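Local coordinates for epimerase domain-containing protein (Bacillus cereus HuA2-4, PDB 6ZLK) that probably interconverts UDP-glucuronic acid and UDP-galacturonic acid as an NAD-dependent 4-epimerase of the epimerase/dehydratase family, at residues Ser14-Ala19 with Gly224-Leu229; Leu118-His123 with Lys233-Glu238; His191-Gln196 with Asp252-Leu257. One frame throughout, in Å; residues are numbered along the deposited sequence.

How the interactions relate
Along the chain the first segments of all three contacts come before any of the second ones, in the order 14-19, 118-123, 191-196, then 224-229, 233-238, 252-257, so the three connections interlace. Interactions 1 and 2 lie in the NAD-binding Rossmann part, with centres about 14 Å apart, and they touch: Lys120 of interaction 2 reaches the carbonyls of Ala228 and Leu229 on helix 218-230 of interaction 1. Interaction 3 is separate, its centre about 27 Å from that of interaction 1 and about 36 Å from that of interaction 2, which lies on the opposite side of the chain's centre. Thr225 of interaction 1 has its side chain about 9 Å from the bound NAD, whereas Arg192, on one helix of interaction 3, bonds the UDP-sugar directly.

Interaction 1 of 3, residues Ser14-Ala19 with Gly224-Leu229; sequences SHLCQA and GTVAAL
Leu16 lays its CD1 methyl over the side-chain methyls of Thr225 and Val226, 3.8 Å from Thr225 CG2 and 3.9 Å from Val226 CG2. The chain of Leu16 runs across that of Thr225 at close to a right angle, but passes Val226 in the opposite direction. With chi1 at 180°, CG extends away from the backbone N of Leu16, which brings the branched end closer to the other helix than the direction of the CB bond alone would. One turn on, Ala19 adds a peripheral contact, its CB 4.5 Å from Val226 CG2. Helix 11-21, the first helix of the Rossmann fold, and helix 218-230 thus meet through small aliphatic groups; their short axis segments approach to 10.8 Å and cross at -54°. Ile222 extends this surface along the second helix, touching both Leu16 and Ala19. The two branches of Thr225 part ways: CG2 meets Leu16, whereas OG1 is hydrogen-bonded to Cys221 O and Tyr176 OH. No hydrogen bond links the two segments, and only 132 Å² is buried between them, so this is a modest interface whose adhesion comes from methyl-to-methyl packing.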
loop_
_atom_site.group_PDB
_atom_site.type_symbol
_atom_site.label_atom_id
_atom_site.label_comp_id
_atom_site.label_asym_id
_atom_site.label_seq_id
_atom_site.Cartn_x
_atom_site.Cartn_y
_atom_site.Cartn_z
ATOM N N SER A 14 16.779 -16.200 10.559
ATOM C CA SER A 14 17.875 -17.083 10.990
ATOM C C SER A 14 17.311 -18.176 11.909
ATOM O O SER A 14 17.635 -19.364 11.747
ATOM C CB SER A 14 18.980 -16.298 11.643
ATOM O OG SER A 14 18.562 -15.740 12.851
ATOM N N HIS A 15 16.361 -17.805 12.768
ATOM C CA HIS A 15 15.716 -18.770 13.712
ATOM C C HIS A 15 14.828 -19.717 12.915
ATOM O O HIS A 15 14.791 -20.918 13.240
ATOM C CB HIS A 15 14.868 -18.058 14.759
ATOM C CG HIS A 15 15.633 -17.453 15.908
ATOM N ND1 HIS A 15 16.125 -18.228 16.941
ATOM C CD2 HIS A 15 15.943 -16.173 16.181
ATOM C CE1 HIS A 15 16.662 -17.418 17.842
ATOM N NE2 HIS A 15 16.574 -16.152 17.406
ATOM N N LEU A 16 14.143 -19.208 11.908
ATOM C CA LEU A 16 13.261 -20.050 11.083
ATOM C C LEU A 16 14.063 -21.089 10.305
ATOM O O LEU A 16 13.687 -22.302 10.316
ATOM C CB LEU A 16 12.422 -19.190 10.165
ATOM C CG LEU A 16 11.469 -19.964 9.262
ATOM C CD1 LEU A 16 10.455 -20.787 10.028
ATOM C CD2 LEU A 16 10.765 -18.996 8.296
ATOM N N CYS A 17 15.166 -20.685 9.700
ATOM C CA CYS A 17 16.011 -21.634 8.957
ATOM C C CYS A 17 16.509 -22.744 9.910
ATOM O O CYS A 17 16.490 -23.908 9.562
ATOM C CB CYS A 17 17.190 -20.915 8.317
ATOM S SG CYS A 17 16.692 -19.844 6.955
ATOM N N GLN A 18 16.971 -22.374 11.087
ATOM C CA GLN A 18 17.489 -23.313 12.098
ATOM C C GLN A 18 16.382 -24.312 12.449
ATOM O O GLN A 18 16.623 -25.532 12.489
ATOM C CB GLN A 18 17.961 -22.515 13.306
ATOM C CG GLN A 18 18.756 -23.308 14.306
ATOM C CD GLN A 18 19.750 -22.379 14.965
ATOM O OE1 GLN A 18 19.470 -21.201 15.173
ATOM N NE2 GLN A 18 20.935 -22.894 15.246
ATOM N N ALA A 19 15.167 -23.826 12.671
ATOM C CA ALA A 19 14.040 -24.700 13.042
ATOM C C ALA A 19 13.681 -25.642 11.887
ATOM O O ALA A 19 13.467 -26.863 12.137
ATOM C CB ALA A 19 12.842 -23.890 13.457
ATOM N N GLY A 224 4.547 -21.064 15.488
ATOM C CA GLY A 224 3.385 -20.702 14.659
ATOM C C GLY A 224 3.719 -20.702 13.184
ATOM O O GLY A 224 2.918 -21.131 12.301
ATOM N N THR A 225 4.907 -20.199 12.867
ATOM C CA THR A 225 5.326 -20.038 11.475
ATOM C C THR A 225 5.500 -21.423 10.822
ATOM O O THR A 225 5.063 -21.605 9.657
ATOM C CB THR A 225 6.559 -19.134 11.454
ATOM O OG1 THR A 225 6.283 -17.861 12.046
ATOM C CG2 THR A 225 7.087 -18.977 10.054
ATOM N N VAL A 226 6.172 -22.354 11.489
ATOM C CA VAL A 226 6.323 -23.737 11.006
ATOM C C VAL A 226 4.934 -24.387 10.929
ATOM O O VAL A 226 4.720 -25.115 9.983
ATOM C CB VAL A 226 7.316 -24.473 11.912
ATOM C CG1 VAL A 226 7.334 -25.941 11.600
ATOM C CG2 VAL A 226 8.702 -23.864 11.749
ATOM N N ALA A 227 4.042 -24.100 11.857
ATOM C CA ALA A 227 2.687 -24.687 11.828
ATOM C C ALA A 227 1.960 -24.250 10.553
ATOM O O ALA A 227 1.138 -25.043 10.054
ATOM C CB ALA A 227 1.888 -24.343 13.040
ATOM N N ALA A 228 2.208 -23.057 10.033
ATOM C CA ALA A 228 1.600 -22.618 8.753
ATOM C C ALA A 228 1.979 -23.573 7.617
ATOM O O ALA A 228 1.175 -23.738 6.665
ATOM C CB ALA A 228 1.974 -21.185 8.429
ATOM N N LEU A 229 3.190 -24.111 7.602
ATOM C CA LEU A 229 3.605 -25.100 6.617
ATOM C C LEU A 229 2.961 -26.440 6.949
ATOM O O LEU A 229 2.436 -27.078 5.990
ATOM C CB LEU A 229 5.120 -25.203 6.660
ATOM C CG LEU A 229 5.748 -26.239 5.741
ATOM C CD1 LEU A 229 5.192 -26.093 4.336
ATOM C CD2 LEU A 229 7.253 -26.103 5.746
#

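Interaction 2 of 3, residues Leu118-His123 with Lys233-Glu238; sequences LDKFIH and KNIIGE
Lys120, in the Rossmann-fold strand 120-126, reaches across to a loop, built from an Asx turn and a type II beta turn, that leads from helix 218-230 into strand 239-242. The apolar contacts use the hydrocarbon part of this lysine. Its CG lies 3.9 Å from Ile236 CD1, and its CE 4.0 Å from Ile235 CG1, so two successive isoleucines meet different points along one extended chain. The orientations differ: Ile235 runs at about a right angle to the lysine, Ile236 at a slant. Ile235 CG1 takes the crowded position between its own backbone N and carbonyl carbon (chi1 65°), which directs it to the far end of the lysine. Ile236 CD1 also approaches the backbone at Asp119 O, 4.1 Å away. Outside the pair, Ile235 continues onto Leu290 and Leu291 of helix 285-291, while Ile236 touches Pro170.

The polar contacts gather at the tip. Lys120 NZ donates to Ala228 O and Leu229 O near the end of helix 218-230, and to a water 2.9 Å from NZ. That water also lies 2.5 Å from Lys233 O, a short distance that leaves the bridge doubtful. The two carbonyls, with the water as a third partner, would limit rotation of the ammonium group, and a positive charge at the C-terminal end of a helix would probably be favoured there. No direct hydrogen bond joins the two segments.

The loop's shape is held by internal bonds. Asn234 OD1 accepts from Ile236 N at 3.1 Å with an N-H...O angle of 156°, forming the Asx turn. Gly237 has a positive phi of 86°, as suits the third position of a type II turn, and Glu238 N closes that turn on Ile235 O at 3.1 Å.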
loop_
_atom_site.group_PDB
_atom_site.type_symbol
_atom_site.label_atom_id
_atom_site.label_comp_id
_atom_site.label_asym_id
_atom_site.label_seq_id
_atom_site.Cartn_x
_atom_site.Cartn_y
_atom_site.Cartn_z
ATOM N N LEU A 118 3.674 -23.730 -6.512
ATOM C CA LEU A 118 4.032 -23.798 -5.091
ATOM C C LEU A 118 2.961 -24.564 -4.342
ATOM O O LEU A 118 1.733 -24.455 -4.702
ATOM C CB LEU A 118 4.095 -22.413 -4.422
ATOM C CG LEU A 118 5.267 -21.537 -4.754
ATOM C CD1 LEU A 118 5.048 -20.166 -4.121
ATOM C CD2 LEU A 118 6.564 -22.196 -4.295
ATOM N N ASP A 119 3.373 -25.145 -3.238
ATOM C CA ASP A 119 2.436 -25.559 -2.170
ATOM C C ASP A 119 1.892 -24.323 -1.442
ATOM O O ASP A 119 0.692 -24.234 -1.222
ATOM C CB ASP A 119 3.116 -26.475 -1.166
ATOM C CG ASP A 119 3.577 -27.807 -1.744
ATOM O OD1 ASP A 119 3.153 -28.150 -2.869
ATOM O OD2 ASP A 119 4.336 -28.508 -1.041
ATOM N N LYS A 120 2.757 -23.422 -0.990
ATOM C CA LYS A 120 2.362 -22.289 -0.132
ATOM C C LYS A 120 3.359 -21.178 -0.346
ATOM O O LYS A 120 4.574 -21.464 -0.517
ATOM C CB LYS A 120 2.353 -22.585 1.377
ATOM C CG LYS A 120 1.225 -23.476 1.824
ATOM C CD LYS A 120 1.246 -23.822 3.272
ATOM C CE LYS A 120 -0.060 -24.455 3.679
ATOM N NZ LYS A 120 0.133 -25.340 4.843
ATOM N N PHE A 121 2.826 -19.971 -0.364
ATOM C CA PHE A 121 3.602 -18.722 -0.340
ATOM C C PHE A 121 3.256 -18.038 0.950
ATOM O O PHE A 121 2.149 -17.487 1.081
ATOM C CB PHE A 121 3.299 -17.845 -1.546
ATOM C CG PHE A 121 4.135 -16.603 -1.607
ATOM C CD1 PHE A 121 3.861 -15.482 -0.855
ATOM C CD2 PHE A 121 5.172 -16.530 -2.512
ATOM C CE1 PHE A 121 4.653 -14.340 -0.944
ATOM C CE2 PHE A 121 5.922 -15.382 -2.657
ATOM C CZ PHE A 121 5.702 -14.300 -1.835
ATOM N N ILE A 122 4.122 -18.189 1.958
ATOM C CA ILE A 122 3.852 -17.760 3.335
ATOM C C ILE A 122 4.491 -16.394 3.524
ATOM O O ILE A 122 5.708 -16.313 3.638
ATOM C CB ILE A 122 4.284 -18.787 4.368
ATOM C CG1 ILE A 122 3.682 -20.162 4.086
ATOM C CG2 ILE A 122 3.921 -18.323 5.761
ATOM C CD1 ILE A 122 4.210 -21.284 4.937
ATOM N N HIS A 123 3.663 -15.379 3.504
ATOM C CA HIS A 123 4.062 -13.953 3.532
ATOM C C HIS A 123 4.025 -13.444 4.947
ATOM O O HIS A 123 2.957 -13.480 5.584
ATOM C CB HIS A 123 3.162 -13.156 2.587
ATOM C CG HIS A 123 3.478 -11.713 2.600
ATOM N ND1 HIS A 123 4.395 -11.185 1.728
ATOM C CD2 HIS A 123 3.012 -10.692 3.355
ATOM C CE1 HIS A 123 4.504 -9.885 1.981
ATOM N NE2 HIS A 123 3.660 -9.546 2.975
ATOM N N LYS A 233 -4.956 -28.240 7.990
ATOM C CA LYS A 233 -6.101 -27.390 7.604
ATOM C C LYS A 233 -5.760 -26.674 6.294
ATOM O O LYS A 233 -4.580 -26.417 6.056
ATOM C CB LYS A 233 -6.447 -26.428 8.734
ATOM C CG LYS A 233 -6.992 -27.089 9.989
ATOM C CD LYS A 233 -8.267 -26.436 10.479
ATOM C CE LYS A 233 -9.063 -27.293 11.436
ATOM N NZ LYS A 233 -8.190 -28.223 12.188
ATOM N N ASN A 234 -6.753 -26.412 5.447
ATOM C CA ASN A 234 -6.577 -25.557 4.253
ATOM C C ASN A 234 -6.584 -24.113 4.756
ATOM O O ASN A 234 -7.636 -23.630 5.177
ATOM C CB ASN A 234 -7.593 -25.797 3.135
ATOM C CG ASN A 234 -7.114 -25.138 1.854
ATOM O OD1 ASN A 234 -6.732 -23.980 1.858
ATOM N ND2 ASN A 234 -7.097 -25.868 0.752
ATOM N N ILE A 235 -5.435 -23.440 4.678
ATOM C CA ILE A 235 -5.263 -22.051 5.164
ATOM C C ILE A 235 -4.946 -21.085 4.021
ATOM O O ILE A 235 -4.646 -19.902 4.273
ATOM C CB ILE A 235 -4.206 -21.988 6.283
ATOM C CG1 ILE A 235 -2.810 -22.363 5.785
ATOM C CG2 ILE A 235 -4.632 -22.861 7.446
ATOM C CD1 ILE A 235 -1.714 -22.096 6.792
ATOM N N ILE A 236 -5.077 -21.531 2.792
ATOM C CA ILE A 236 -4.729 -20.670 1.638
ATOM C C ILE A 236 -5.694 -19.486 1.623
ATOM O O ILE A 236 -6.927 -19.678 1.817
ATOM C CB ILE A 236 -4.739 -21.438 0.315
ATOM C CG1 ILE A 236 -3.820 -22.660 0.313
ATOM C CG2 ILE A 236 -4.428 -20.458 -0.784
ATOM C CD1 ILE A 236 -2.424 -22.441 0.825
ATOM N N GLY A 237 -5.154 -18.296 1.425
ATOM C CA GLY A 237 -5.864 -17.010 1.351
ATOM C C GLY A 237 -6.087 -16.379 2.716
ATOM O O GLY A 237 -6.593 -15.266 2.729
ATOM N N GLU A 238 -5.732 -17.051 3.821
ATOM C CA GLU A 238 -6.050 -16.617 5.195
ATOM C C GLU A 238 -4.988 -15.627 5.708
ATOM O O GLU A 238 -3.772 -15.765 5.345
ATOM C CB GLU A 238 -6.085 -17.763 6.195
ATOM C CG GLU A 238 -7.285 -18.705 6.016
ATOM C CD GLU A 238 -8.650 -18.029 5.964
ATOM O OE1 GLU A 238 -8.859 -17.020 6.649
ATOM O OE2 GLU A 238 -9.513 -18.523 5.213
HETATM O O HOH W 1 -2.465 -26.700 4.733
#

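Interaction 3 of 3, residues His191-Gln196 with Asp252-Leu257. With UGA (uridine-5'-diphosphate-glucuronic acid), chain F.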
loop_
_atom_site.group_PDB
_atom_site.type_symbol
_atom_site.label_atom_id
_atom_site.label_comp_id
_atom_site.label_asym_id
_atom_site.label_seq_id
_atom_site.Cartn_x
_atom_site.Cartn_y
_atom_site.Cartn_z
ATOM N N HIS A 191 16.324 -5.135 23.137
ATOM C CA HIS A 191 17.772 -5.186 22.841
ATOM C C HIS A 191 18.381 -3.883 23.359
ATOM O O HIS A 191 19.350 -3.911 24.152
ATOM C CB HIS A 191 18.003 -5.350 21.371
ATOM C CG HIS A 191 19.430 -5.585 20.997
ATOM N ND1 HIS A 191 19.758 -6.615 20.170
ATOM C CD2 HIS A 191 20.579 -4.918 21.273
ATOM C CE1 HIS A 191 21.082 -6.616 19.982
ATOM N NE2 HIS A 191 21.597 -5.579 20.682
ATOM N N ARG A 192 17.795 -2.739 22.997
ATOM C CA ARG A 192 18.309 -1.421 23.463
ATOM C C ARG A 192 18.293 -1.336 24.974
ATOM O O ARG A 192 19.311 -0.860 25.549
ATOM C CB ARG A 192 17.567 -0.237 22.811
ATOM C CG ARG A 192 17.793 -0.128 21.320
ATOM C CD ARG A 192 16.879 0.862 20.599
ATOM N NE ARG A 192 16.806 2.142 21.317
ATOM C CZ ARG A 192 17.693 3.112 21.183
ATOM N NH1 ARG A 192 18.669 2.988 20.294
ATOM N NH2 ARG A 192 17.613 4.200 21.943
ATOM N N LEU A 193 17.160 -1.622 25.606
ATOM C CA LEU A 193 16.957 -1.423 27.045
ATOM C C LEU A 193 17.892 -2.336 27.815
ATOM O O LEU A 193 18.429 -1.895 28.810
ATOM C CB LEU A 193 15.497 -1.704 27.403
ATOM C CG LEU A 193 14.532 -0.665 26.856
ATOM C CD1 LEU A 193 13.104 -1.136 27.084
ATOM C CD2 LEU A 193 14.727 0.684 27.542
ATOM N N ILE A 194 18.047 -3.589 27.383
ATOM C CA ILE A 194 18.922 -4.532 28.137
ATOM C C ILE A 194 20.365 -4.055 27.987
ATOM O O ILE A 194 21.083 -4.087 29.017
ATOM C CB ILE A 194 18.706 -5.974 27.663
ATOM C CG1 ILE A 194 17.311 -6.493 27.992
ATOM C CG2 ILE A 194 19.799 -6.871 28.228
ATOM C CD1 ILE A 194 16.889 -7.699 27.133
ATOM N N LYS A 195 20.761 -3.639 26.813
ATOM C CA LYS A 195 22.122 -3.161 26.519
ATOM C C LYS A 195 22.357 -1.947 27.425
ATOM O O LYS A 195 23.427 -1.894 28.099
ATOM C CB LYS A 195 22.310 -2.811 25.039
ATOM C CG LYS A 195 23.716 -2.370 24.655
ATOM C CD LYS A 195 23.830 -1.991 23.207
ATOM C CE LYS A 195 25.259 -1.834 22.760
ATOM N NZ LYS A 195 25.859 -0.677 23.433
ATOM N N GLN A 196 21.420 -0.987 27.462
ATOM C CA GLN A 196 21.563 0.211 28.319
ATOM C C GLN A 196 21.659 -0.252 29.767
ATOM O O GLN A 196 22.513 0.308 30.486
ATOM C CB GLN A 196 20.407 1.186 28.068
ATOM C CG GLN A 196 20.447 1.804 26.692
ATOM C CD GLN A 196 19.087 2.310 26.241
ATOM O OE1 GLN A 196 18.083 2.147 26.949
ATOM N NE2 GLN A 196 19.059 2.875 25.048
ATOM N N ASP A 252 6.520 -2.158 32.628
ATOM C CA ASP A 252 6.384 -3.514 33.215
ATOM C C ASP A 252 7.646 -4.301 32.861
ATOM O O ASP A 252 8.177 -4.979 33.749
ATOM C CB ASP A 252 5.185 -4.283 32.646
ATOM C CG ASP A 252 3.798 -3.804 33.007
ATOM O OD1 ASP A 252 3.708 -3.132 34.064
ATOM O OD2 ASP A 252 2.819 -4.087 32.180
ATOM N N ILE A 253 8.084 -4.231 31.604
ATOM C CA ILE A 253 9.263 -4.964 31.088
ATOM C C ILE A 253 10.483 -4.509 31.879
ATOM O O ILE A 253 11.310 -5.371 32.293
ATOM C CB ILE A 253 9.404 -4.737 29.570
ATOM C CG1 ILE A 253 8.253 -5.364 28.782
ATOM C CG2 ILE A 253 10.751 -5.236 29.074
ATOM C CD1 ILE A 253 8.142 -6.829 28.861
ATOM N N ILE A 254 10.662 -3.180 32.005
ATOM C CA ILE A 254 11.833 -2.646 32.725
ATOM C C ILE A 254 11.822 -3.245 34.137
ATOM O O ILE A 254 12.910 -3.653 34.572
ATOM C CB ILE A 254 11.849 -1.119 32.710
ATOM C CG1 ILE A 254 12.120 -0.610 31.300
ATOM C CG2 ILE A 254 12.878 -0.609 33.707
ATOM C CD1 ILE A 254 11.947 0.873 31.127
ATOM N N SER A 255 10.694 -3.316 34.836
ATOM C CA SER A 255 10.653 -3.901 36.204
ATOM C C SER A 255 11.087 -5.356 36.175
ATOM O O SER A 255 11.833 -5.765 37.055
ATOM C CB SER A 255 9.333 -3.764 36.843
ATOM O OG SER A 255 9.097 -2.391 37.033
ATOM N N MET A 256 10.636 -6.101 35.190
ATOM C CA MET A 256 10.995 -7.521 35.091
ATOM C C MET A 256 12.491 -7.610 34.837
ATOM O O MET A 256 13.115 -8.511 35.432
ATOM C CB MET A 256 10.241 -8.150 33.921
ATOM C CG MET A 256 8.755 -8.151 34.194
ATOM S SD MET A 256 7.877 -8.937 32.843
ATOM C CE MET A 256 8.174 -10.600 33.426
ATOM N N LEU A 257 13.062 -6.706 34.047
ATOM C CA LEU A 257 14.503 -6.752 33.723
ATOM C C LEU A 257 15.297 -6.368 34.976
ATOM O O LEU A 257 16.394 -6.920 35.154
ATOM C CB LEU A 257 14.826 -5.835 32.539
ATOM C CG LEU A 257 14.416 -6.379 31.165
ATOM C CD1 LEU A 257 14.572 -5.268 30.142
ATOM C CD2 LEU A 257 15.221 -7.591 30.790
HETATM C "C1'" UGA F . 8.335 -4.326 16.204
HETATM C "C2'" UGA F . 9.315 -4.484 15.052
HETATM O "O2'" UGA F . 10.316 -3.483 15.199
HETATM C "C3'" UGA F . 8.658 -4.335 13.701
HETATM O "O3'" UGA F . 9.608 -4.752 12.717
HETATM C "C4'" UGA F . 7.385 -5.158 13.588
HETATM O "O4'" UGA F . 6.732 -4.825 12.356
HETATM C "C5'" UGA F . 6.459 -4.860 14.779
HETATM O "O5'" UGA F . 7.166 -5.098 16.000
HETATM C "C6'" UGA F . 5.147 -5.659 14.849
HETATM O "O'P" UGA F . 4.533 -5.915 13.838
HETATM O "O'Q" UGA F . 4.706 -5.975 15.921
HETATM P PB UGA F . 7.607 -2.334 17.753
HETATM O O1B UGA F . 6.365 -2.894 18.305
HETATM O O2B UGA F . 7.771 -0.871 17.541
HETATM O O3B UGA F . 8.075 -2.944 16.346
HETATM O O3A UGA F . 8.786 -2.903 18.666
HETATM P PA UGA F . 9.962 -2.305 19.565
HETATM O O1A UGA F . 10.907 -1.620 18.679
HETATM O O2A UGA F . 10.417 -3.403 20.434
HETATM O O5D UGA F . 9.192 -1.191 20.441
HETATM C C5D UGA F . 8.184 -1.504 21.382
HETATM C C4D UGA F . 7.903 -0.271 22.188
HETATM O O4D UGA F . 9.107 0.186 22.849
HETATM C C3D UGA F . 7.388 0.923 21.378
HETATM O O3D UGA F . 6.216 1.352 22.075
HETATM C C2D UGA F . 8.520 1.952 21.431
HETATM O O2D UGA F . 8.007 3.250 21.686
HETATM C C1D UGA F . 9.264 1.581 22.707
HETATM N N1 UGA F . 10.704 1.877 22.688
HETATM C C6 UGA F . 11.522 1.400 21.702
HETATM C C2 UGA F . 11.204 2.540 23.801
HETATM O O2 UGA F . 10.498 2.994 24.694
HETATM N N3 UGA F . 12.557 2.659 23.820
HETATM C C4 UGA F . 13.442 2.210 22.869
HETATM O O4 UGA F . 14.637 2.442 23.034
HETATM C C5 UGA F . 12.850 1.552 21.733
#
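The guanidinium of Arg192 meets the uracil ring's O4 of the bound UGA edge-on, the oxygen lying in the guanidinium plane. In this UDP-sugar-binding part of an extended short-chain dehydrogenase/reductase fold, helix 189-198 lies against the uridine, and helix 250-261 packs on that helix. The bond from Arg192 NE to UGA O4 measures 2.8 Å, with an N-H...O angle of 176°, so it is nearly straight. A bend at chi3 (47°) turns the arginine chain, bringing NE to the base. Thr204 OG1 accepts from Arg192 NH2, a second bond that limits rotation of the flat group. The UDP-galacturonic acid also present in the equilibrium mixture (UGB, judged by its stereochemistry) receives the same bond from NE, consistent with recognition of the base rather than of the sugar's configuration.

Behind this polar site the helices meet through buried aliphatic side chains, with no hydrogen bond between the two segments. Leu257 straddles Ile194: its CD1 and CD2 methyls each lie 3.7 Å from Ile194 CG1, and the two side chains cross at about a right angle. Glu306 and Ile310 of helix 299-313 pack against Ile194 as well. Leu203 of strand 203-206 touches both Leu193 and Ile254, tying the second pair of the interface to the small parallel sheet. That pair is looser, with Leu193 CD1 4.4 Å from Ile254 CG1.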